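PDB 4QB6: Xyn30D from Paenibacillus barcinonensis, which probably cleaves glucuronoxylan as an endo-1,4-beta-xylanase and carries the CBM35 module of this chain, which binds glucuronic acid with the help of a calcium ion. Local coordinates for residues T55-P58 / G64-N67; S126-K131 / N155-T160; V66-N69 / A75-W78. All blocks are in the same frame, centred on the assembly; numbering follows the deposited sequence.

Interaction 1 (T55-P58 / G64-N67). With CA (calcium ion), chain D; CA (calcium ion), chain C; GCU (alpha-D-glucopyranuronic acid), chain B.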
loop_
_atom_site.group_PDB
_atom_site.type_symbol
_atom_site.label_atom_id
_atom_site.label_comp_id
_atom_site.label_asym_id
_atom_site.label_seq_id
_atom_site.Cartn_x
_atom_site.Cartn_y
_atom_site.Cartn_z
ATOM N N THR A 55 -2.335 16.057 0.298
ATOM C CA THR A 55 -1.157 16.625 -0.354
ATOM C C THR A 55 -0.353 17.480 0.622
ATOM O O THR A 55 0.535 18.226 0.203
ATOM C CB THR A 55 -1.554 17.486 -1.553
ATOM O OG1 THR A 55 -2.415 18.544 -1.098
ATOM C CG2 THR A 55 -2.243 16.667 -2.637
ATOM N N LEU A 56 -0.593 17.351 1.915
ATOM C CA LEU A 56 0.005 18.249 2.913
ATOM C C LEU A 56 1.520 18.123 2.936
ATOM O O LEU A 56 2.242 19.131 2.985
ATOM C CB LEU A 56 -0.576 17.925 4.293
ATOM C CG LEU A 56 -0.025 18.692 5.490
ATOM C CD1 LEU A 56 -0.265 20.185 5.299
ATOM C CD2 LEU A 56 -0.674 18.174 6.764
ATOM N N TYR A 57 2.035 16.904 2.980
ATOM C CA TYR A 57 3.490 16.660 3.085
ATOM C C TYR A 57 4.056 16.462 1.699
ATOM O O TYR A 57 3.535 15.682 0.902
ATOM C CB TYR A 57 3.778 15.448 3.964
ATOM C CG TYR A 57 3.332 15.689 5.357
ATOM C CD1 TYR A 57 3.982 16.614 6.158
ATOM C CD2 TYR A 57 2.197 15.070 5.860
ATOM C CE1 TYR A 57 3.536 16.883 7.454
ATOM C CE2 TYR A 57 1.757 15.334 7.133
ATOM C CZ TYR A 57 2.409 16.249 7.901
ATOM O OH TYR A 57 1.942 16.478 9.194
ATOM N N PRO A 58 5.134 17.175 1.369
ATOM C CA PRO A 58 5.710 17.121 0.043
ATOM C C PRO A 58 6.495 15.827 -0.204
ATOM O O PRO A 58 6.887 15.143 0.727
ATOM C CB PRO A 58 6.627 18.345 0.033
ATOM C CG PRO A 58 7.027 18.492 1.425
ATOM C CD PRO A 58 5.815 18.147 2.234
ATOM N N GLY A 64 -0.927 12.923 -5.139
ATOM C CA GLY A 64 -1.000 12.983 -3.697
ATOM C C GLY A 64 -0.606 11.672 -3.066
ATOM O O GLY A 64 0.170 10.928 -3.620
ATOM N N TYR A 65 -1.164 11.444 -1.880
ATOM C CA TYR A 65 -0.967 10.200 -1.144
ATOM C C TYR A 65 -2.231 9.944 -0.373
ATOM O O TYR A 65 -3.118 10.805 -0.294
ATOM C CB TYR A 65 0.269 10.268 -0.221
ATOM C CG TYR A 65 0.221 11.403 0.758
ATOM C CD1 TYR A 65 -0.417 11.279 1.976
ATOM C CD2 TYR A 65 0.819 12.629 0.470
ATOM C CE1 TYR A 65 -0.504 12.329 2.856
ATOM C CE2 TYR A 65 0.760 13.686 1.345
ATOM C CZ TYR A 65 0.100 13.530 2.549
ATOM O OH TYR A 65 0.038 14.615 3.403
ATOM N N VAL A 66 -2.324 8.758 0.214
ATOM C CA VAL A 66 -3.524 8.407 1.002
ATOM C C VAL A 66 -3.188 8.430 2.482
ATOM O O VAL A 66 -2.173 7.849 2.910
ATOM C CB VAL A 66 -4.075 7.053 0.581
ATOM C CG1 VAL A 66 -5.193 6.622 1.520
ATOM C CG2 VAL A 66 -4.559 7.120 -0.853
ATOM N N ASN A 67 -4.055 9.063 3.257
ATOM C CA ASN A 67 -3.980 9.093 4.679
ATOM C C ASN A 67 -5.066 8.183 5.236
ATOM O O ASN A 67 -6.260 8.420 4.997
ATOM C CB ASN A 67 -4.185 10.550 5.121
ATOM C CG ASN A 67 -4.138 10.710 6.597
ATOM O OD1 ASN A 67 -4.067 9.741 7.320
ATOM N ND2 ASN A 67 -4.206 11.943 7.076
HETATM CA CA CA D . 0.979 9.127 -4.936
HETATM CA CA CA C . -3.517 8.703 9.365
HETATM C C1 GCU B . -0.851 13.651 11.295
HETATM C C2 GCU B . -0.467 13.805 9.847
HETATM C C3 GCU B . -1.199 12.821 8.960
HETATM C C4 GCU B . -1.021 11.357 9.544
HETATM C C5 GCU B . -1.520 11.352 10.976
HETATM C C6 GCU B . -1.403 10.035 11.624
HETATM O O2 GCU B . -0.638 15.184 9.431
HETATM O O3 GCU B . -0.759 12.810 7.606
HETATM O O4 GCU B . -1.869 10.469 8.784
HETATM O O5 GCU B . -0.704 12.280 11.661
HETATM O O6A GCU B . -1.950 9.059 11.092
HETATM O O6B GCU B . -0.777 9.921 12.670
HETATM O O HOH W 1 -2.135 7.527 7.706
HETATM O O HOH W 2 -4.916 10.499 10.152
#
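Tyr65 OH is the acceptor that ties 55-58 to 64-67: the backbone N of Tyr57 donates to it over 3.1 Å, and an N-H...O angle of 164° makes the bond nearly straight. Tyr65 CG sits between its own backbone N and carbonyl carbon (chi1 57°), which swings the phenol out of the strand toward the loop. On the way Tyr65 CE2 passes 3.9 Å from Thr55 CA and 3.4 Å from Tyr57 O, both oblique to the ring; this carbonyl oxygen is buried by the contact and has no hydrogen-bond partner in the model. The two phenol side chains cross obliquely, with Tyr57 CD2 3.3 Å from Tyr65 OH. Leu56 CG lies over the centre of the Tyr57 ring, 4.1 Å above its plane, while Trp125 also stacks on Tyr57. Held in this way, the Tyr57 ring meets the sugar at its edge, and Tyr57 OH shares a 2.9 Å hydrogen bond with O2 of the glucuronic acid. From the strand, Asn67 OD1 coordinates one calcium ion at 2.4 Å, a metal that also binds O4 and O6A of the sugar; Glu54 holds the amide through ND2. Gly64 O reaches the other calcium ion. Loop and strand thus present an aromatic residue and a metal ligand to the same uronic acid, the calcium-dependent glucuronate pocket of this CBM35 module.

Interaction 2 (S126-K131 / N155-T160). With CA (calcium ion), chain D; GCU (alpha-D-glucopyranuronic acid), chain B.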
loop_
_atom_site.group_PDB
_atom_site.type_symbol
_atom_site.label_atom_id
_atom_site.label_comp_id
_atom_site.label_asym_id
_atom_site.label_seq_id
_atom_site.Cartn_x
_atom_site.Cartn_y
_atom_site.Cartn_z
ATOM N N SER A 126 7.441 13.660 5.883
ATOM C CA SER A 126 7.972 13.928 4.535
ATOM C C SER A 126 9.228 13.130 4.209
ATOM O O SER A 126 9.914 13.424 3.237
ATOM C CB SER A 126 8.127 15.424 4.250
ATOM O OG SER A 126 9.207 16.004 4.948
ATOM N N THR A 127 9.489 12.081 4.981
ATOM C CA THR A 127 10.503 11.088 4.614
ATOM C C THR A 127 9.749 9.898 4.040
ATOM O O THR A 127 9.028 9.180 4.763
ATOM C CB THR A 127 11.375 10.627 5.765
ATOM O OG1 THR A 127 12.081 11.778 6.251
ATOM C CG2 THR A 127 12.357 9.559 5.315
ATOM N N TRP A 128 9.916 9.672 2.754
ATOM C CA TRP A 128 9.246 8.597 2.041
ATOM C C TRP A 128 10.179 7.425 1.942
ATOM O O TRP A 128 11.198 7.488 1.241
ATOM C CB TRP A 128 8.804 9.079 0.666
ATOM C CG TRP A 128 7.830 10.202 0.758
ATOM C CD1 TRP A 128 8.122 11.528 0.727
ATOM C CD2 TRP A 128 6.410 10.110 0.974
ATOM N NE1 TRP A 128 6.969 12.261 0.877
ATOM C CE2 TRP A 128 5.899 11.416 1.016
ATOM C CE3 TRP A 128 5.514 9.037 1.098
ATOM C CZ2 TRP A 128 4.556 11.680 1.222
ATOM C CZ3 TRP A 128 4.192 9.309 1.322
ATOM C CH2 TRP A 128 3.724 10.606 1.341
ATOM N N GLY A 129 9.872 6.374 2.682
ATOM C CA GLY A 129 10.637 5.147 2.659
ATOM C C GLY A 129 9.972 4.091 1.828
ATOM O O GLY A 129 8.895 4.292 1.250
ATOM N N GLU A 130 10.589 2.938 1.768
ATOM C CA GLU A 130 10.109 1.815 0.983
ATOM C C GLU A 130 10.076 0.565 1.812
ATOM O O GLU A 130 10.934 0.349 2.691
ATOM C CB GLU A 130 10.992 1.626 -0.270
ATOM C CG GLU A 130 10.818 2.781 -1.257
ATOM C CD GLU A 130 11.656 2.722 -2.525
ATOM O OE1 GLU A 130 12.637 1.960 -2.563
ATOM O OE2 GLU A 130 11.323 3.486 -3.462
ATOM N N LYS A 131 9.101 -0.269 1.539
ATOM C CA LYS A 131 9.021 -1.592 2.134
ATOM C C LYS A 131 8.580 -2.531 1.073
ATOM O O LYS A 131 7.592 -2.251 0.354
ATOM C CB LYS A 131 8.016 -1.603 3.251
ATOM C CG LYS A 131 7.730 -2.988 3.788
ATOM C CD LYS A 131 6.646 -2.931 4.840
ATOM C CE LYS A 131 6.042 -4.289 5.071
ATOM N NZ LYS A 131 6.983 -5.154 5.792
ATOM N N ASN A 155 1.139 6.937 5.899
ATOM C CA ASN A 155 0.640 7.639 4.747
ATOM C C ASN A 155 1.195 6.934 3.501
ATOM O O ASN A 155 2.402 6.649 3.435
ATOM C CB ASN A 155 1.042 9.092 4.746
ATOM C CG ASN A 155 0.318 9.915 5.778
ATOM O OD1 ASN A 155 -0.689 9.504 6.350
ATOM N ND2 ASN A 155 0.802 11.131 5.977
ATOM N N MET A 156 0.363 6.622 2.520
ATOM C CA MET A 156 0.722 5.696 1.456
ATOM C C MET A 156 0.766 6.405 0.132
ATOM O O MET A 156 -0.238 6.983 -0.310
ATOM C CB MET A 156 -0.292 4.550 1.392
ATOM C CG MET A 156 0.092 3.434 0.438
ATOM S SD MET A 156 1.642 2.621 0.808
ATOM C CE MET A 156 1.358 1.892 2.350
ATOM N N ASP A 157 1.920 6.385 -0.524
ATOM C CA ASP A 157 2.095 7.120 -1.784
ATOM C C ASP A 157 1.749 6.298 -3.002
ATOM O O ASP A 157 1.010 6.767 -3.874
ATOM C CB ASP A 157 3.533 7.634 -1.880
ATOM C CG ASP A 157 3.758 8.543 -3.053
ATOM O OD1 ASP A 157 2.804 9.114 -3.604
ATOM O OD2 ASP A 157 4.945 8.673 -3.400
ATOM N N ASN A 158 2.295 5.109 -3.084
ATOM C CA ASN A 158 2.171 4.268 -4.286
ATOM C C ASN A 158 2.653 2.882 -3.952
ATOM O O ASN A 158 3.238 2.667 -2.866
ATOM C CB ASN A 158 2.927 4.888 -5.508
ATOM C CG ASN A 158 4.428 4.862 -5.383
ATOM O OD1 ASN A 158 5.122 5.849 -5.725
ATOM N ND2 ASN A 158 4.940 3.786 -5.001
ATOM N N ILE A 159 2.393 1.944 -4.846
ATOM C CA ILE A 159 3.057 0.649 -4.850
ATOM C C ILE A 159 3.701 0.405 -6.190
ATOM O O ILE A 159 3.267 0.949 -7.236
ATOM C CB ILE A 159 2.120 -0.525 -4.542
ATOM C CG1 ILE A 159 0.952 -0.585 -5.534
ATOM C CG2 ILE A 159 1.669 -0.429 -3.112
ATOM C CD1 ILE A 159 0.083 -1.802 -5.393
ATOM N N THR A 160 4.770 -0.366 -6.185
ATOM C CA THR A 160 5.391 -0.855 -7.435
ATOM C C THR A 160 5.367 -2.346 -7.381
ATOM O O THR A 160 5.773 -2.941 -6.368
ATOM C CB THR A 160 6.798 -0.322 -7.610
ATOM O OG1 THR A 160 6.770 1.105 -7.587
ATOM C CG2 THR A 160 7.420 -0.793 -8.921
HETATM CA CA CA D . 0.979 9.127 -4.936
HETATM C C1 GCU B . -0.851 13.651 11.295
HETATM C C2 GCU B . -0.467 13.805 9.847
HETATM C C3 GCU B . -1.199 12.821 8.960
HETATM C C4 GCU B . -1.021 11.357 9.544
HETATM C C5 GCU B . -1.520 11.352 10.976
HETATM C C6 GCU B . -1.403 10.035 11.624
HETATM O O2 GCU B . -0.638 15.184 9.431
HETATM O O3 GCU B . -0.759 12.810 7.606
HETATM O O4 GCU B . -1.869 10.469 8.784
HETATM O O5 GCU B . -0.704 12.280 11.661
HETATM O O6A GCU B . -1.950 9.059 11.092
HETATM O O6B GCU B . -0.777 9.921 12.670
#
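The indole of Trp128 and the side chain of Asp157 cross at about a right angle, the ring and carboxylate planes standing 50° apart. It is the methylene of Asp157, not its charge, that meets the ring: CB lies 3.7 Å from Trp128 CZ3 on an oblique line, and the neighbouring ring atom, Trp128 CE3, is 3.8 Å from the same Asp157 CB. CZ3 is also 3.8 Å from the backbone O of Asn155, so the far end of the six-membered ring rests on two residues of 155-160. With Trp128 CG anti to the carbonyl carbon (chi1 -62°), the benzo end reaches down to that strand while NE1 is directed to Pro58 O, which takes its hydrogen bond.

Strands 128-137 and 155-163 are not neighbours in the four-stranded antiparallel sheet; strand 87-96 runs between them, and Trp128 spans it, also packing on Arg94. Opposite that arginine strand 155-163 is irregular, since Asp157 and Asn158 both face Arg94, a classic beta bulge. Asp157 puts its backbone and side chain on one calcium ion, O at 2.6 Å and OD1 at 2.3 Å. Its CG, anti to the backbone N (chi1 -173°), carries OD1 to the metal, and OD2 forms a salt bridge with Arg94; the two positive partners probably favour the charged carboxylate.

Asn155 extends its amide beyond the indole to the O3 and O4 side of the bound glucuronic acid, and its side chain also packs on Trp125. Replacing Asn155 by an alanine is likely to cost the sugar the amide beside O3 and O4, although O4 would keep its calcium ion, and to open a gap beside Trp125.

Interaction 3 (V66-N69 / A75-W78). With CA (calcium ion), chain C; GCU (alpha-D-glucopyranuronic acid), chain B.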
loop_
_atom_site.group_PDB
_atom_site.type_symbol
_atom_site.label_atom_id
_atom_site.label_comp_id
_atom_site.label_asym_id
_atom_site.label_seq_id
_atom_site.Cartn_x
_atom_site.Cartn_y
_atom_site.Cartn_z
ATOM N N VAL A 66 -2.324 8.758 0.214
ATOM C CA VAL A 66 -3.524 8.407 1.002
ATOM C C VAL A 66 -3.188 8.430 2.482
ATOM O O VAL A 66 -2.173 7.849 2.910
ATOM C CB VAL A 66 -4.075 7.053 0.581
ATOM C CG1 VAL A 66 -5.193 6.622 1.520
ATOM C CG2 VAL A 66 -4.559 7.120 -0.853
ATOM N N ASN A 67 -4.055 9.063 3.257
ATOM C CA ASN A 67 -3.980 9.093 4.679
ATOM C C ASN A 67 -5.066 8.183 5.236
ATOM O O ASN A 67 -6.260 8.420 4.997
ATOM C CB ASN A 67 -4.185 10.550 5.121
ATOM C CG ASN A 67 -4.138 10.710 6.597
ATOM O OD1 ASN A 67 -4.067 9.741 7.320
ATOM N ND2 ASN A 67 -4.206 11.943 7.076
ATOM N N PHE A 68 -4.694 7.094 5.907
ATOM C CA PHE A 68 -5.681 6.254 6.616
ATOM C C PHE A 68 -6.217 7.027 7.793
ATOM O O PHE A 68 -5.456 7.572 8.549
ATOM C CB PHE A 68 -5.030 4.966 7.142
ATOM C CG PHE A 68 -4.458 4.029 6.094
ATOM C CD1 PHE A 68 -5.232 3.003 5.548
ATOM C CD2 PHE A 68 -3.112 4.116 5.721
ATOM C CE1 PHE A 68 -4.669 2.103 4.683
ATOM C CE2 PHE A 68 -2.581 3.199 4.831
ATOM C CZ PHE A 68 -3.359 2.213 4.301
ATOM N N ASN A 69 -7.527 7.038 7.988
ATOM C CA ASN A 69 -8.052 7.784 9.141
ATOM C C ASN A 69 -8.413 6.987 10.353
ATOM O O ASN A 69 -8.350 7.518 11.475
ATOM C CB ASN A 69 -9.243 8.612 8.732
ATOM C CG ASN A 69 -8.864 9.700 7.766
ATOM O OD1 ASN A 69 -9.415 9.774 6.690
ATOM N ND2 ASN A 69 -7.845 10.484 8.117
ATOM N N ALA A 75 -8.923 1.283 4.699
ATOM C CA ALA A 75 -8.397 0.431 3.616
ATOM C C ALA A 75 -8.132 1.189 2.354
ATOM O O ALA A 75 -8.805 2.178 2.034
ATOM C CB ALA A 75 -9.340 -0.723 3.318
ATOM N N ILE A 76 -7.144 0.697 1.604
ATOM C CA ILE A 76 -6.927 1.051 0.213
ATOM C C ILE A 76 -7.001 -0.218 -0.605
ATOM O O ILE A 76 -6.308 -1.191 -0.284
ATOM C CB ILE A 76 -5.523 1.682 0.010
ATOM C CG1 ILE A 76 -5.296 2.869 0.920
ATOM C CG2 ILE A 76 -5.334 2.035 -1.459
ATOM C CD1 ILE A 76 -3.850 3.353 0.920
ATOM N N GLU A 77 -7.838 -0.239 -1.641
ATOM C CA GLU A 77 -7.925 -1.378 -2.530
ATOM C C GLU A 77 -7.593 -0.971 -3.943
ATOM O O GLU A 77 -8.232 -0.076 -4.496
ATOM C CB GLU A 77 -9.345 -1.945 -2.506
ATOM C CG GLU A 77 -9.493 -3.189 -3.380
ATOM C CD GLU A 77 -10.894 -3.777 -3.463
ATOM O OE1 GLU A 77 -11.871 -3.099 -3.091
ATOM O OE2 GLU A 77 -11.018 -4.913 -4.005
ATOM N N TRP A 78 -6.553 -1.586 -4.501
ATOM C CA TRP A 78 -6.221 -1.481 -5.918
ATOM C C TRP A 78 -7.027 -2.525 -6.645
ATOM O O TRP A 78 -6.982 -3.699 -6.336
ATOM C CB TRP A 78 -4.728 -1.713 -6.130
ATOM C CG TRP A 78 -3.855 -0.599 -5.691
ATOM C CD1 TRP A 78 -3.415 0.437 -6.463
ATOM C CD2 TRP A 78 -3.292 -0.399 -4.386
ATOM N NE1 TRP A 78 -2.621 1.260 -5.725
ATOM C CE2 TRP A 78 -2.530 0.783 -4.450
ATOM C CE3 TRP A 78 -3.362 -1.089 -3.169
ATOM C CZ2 TRP A 78 -1.811 1.265 -3.370
ATOM C CZ3 TRP A 78 -2.662 -0.609 -2.093
ATOM C CH2 TRP A 78 -1.902 0.575 -2.192
HETATM CA CA CA C . -3.517 8.703 9.365
HETATM C C1 GCU B . -0.851 13.651 11.295
HETATM C C2 GCU B . -0.467 13.805 9.847
HETATM C C3 GCU B . -1.199 12.821 8.960
HETATM C C4 GCU B . -1.021 11.357 9.544
HETATM C C5 GCU B . -1.520 11.352 10.976
HETATM C C6 GCU B . -1.403 10.035 11.624
HETATM O O2 GCU B . -0.638 15.184 9.431
HETATM O O3 GCU B . -0.759 12.810 7.606
HETATM O O4 GCU B . -1.869 10.469 8.784
HETATM O O5 GCU B . -0.704 12.280 11.661
HETATM O O6A GCU B . -1.950 9.059 11.092
HETATM O O6B GCU B . -0.777 9.921 12.670
HETATM O O HOH W 1 -2.135 7.527 7.706
HETATM O O HOH W 2 -4.916 10.499 10.152
#
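Strands 66-68 and 75-78 pass with their axes 8.4 Å apart at closest approach and their N-to-C directions 138° apart, a separation too wide for backbone pairing, so side chains make the contact. Ile76 is its hub. Val66 and Ile76 reach toward each other tip to tip, with Val66 CG1 3.6 Å from Ile76 CD1. Phe68 comes to the same methyl at about a right angle: its CZ is also 3.6 Å from Ile76 CD1, on an oblique line to the ring, and CE1 lies 3.9 Å from Ile76 CG1. In Ile76, CG1 anti to the carbonyl carbon (chi1 -55°) and an extended second torsion (chi2 170°) together carry CD1 between Val66 and Phe68; the other branch, CG2, sits 3.7 Å above the plane of the Trp78 ring, toward the rim. The Phe68 ring also turns its edge to the backbone N of Ala75, 4.2 Å from CD1. Leu48 from strand 46-49, Met156 and Ile146 close around this apolar cluster.

Polar groups lie on the other side of 66-69. Phe68 O coordinates the sugar-binding calcium ion at 2.4 Å, with Glu152 as another ligand, while a water on that metal accepts a weak bond from Phe68 N. Ring and carbonyl of one residue therefore serve two environments, core and metal. The contact packs the small two-stranded sheet of 51-54 and 65-68 against the five-stranded sheet in the interior of a beta-sandwich, next to the sugar-binding calcium site that Phe68 O helps to form.

Overall arrangement
Interactions 1 and 3 share Val66 and Asn67 on strand 65-68, their centres 12 Å apart, so one short strand serves both the sugar-facing loop and the apolar interior. Strand 155-163 joins them: Val66 N lies 2.8 Å from Met156 O, a probable hydrogen bond, and Met156 CB is 3.8 Å from Ile76 CD1 of interaction 3. Interactions 1 and 2, 10 Å apart between centres, meet again at one calcium ion, through Gly64 and Asp157. The other calcium ion, bound to the glucuronic acid, draws on 66-69. All three contacts reach this sugar, through Tyr57, Asn67 and Asn155, with Arg102 as a further partner.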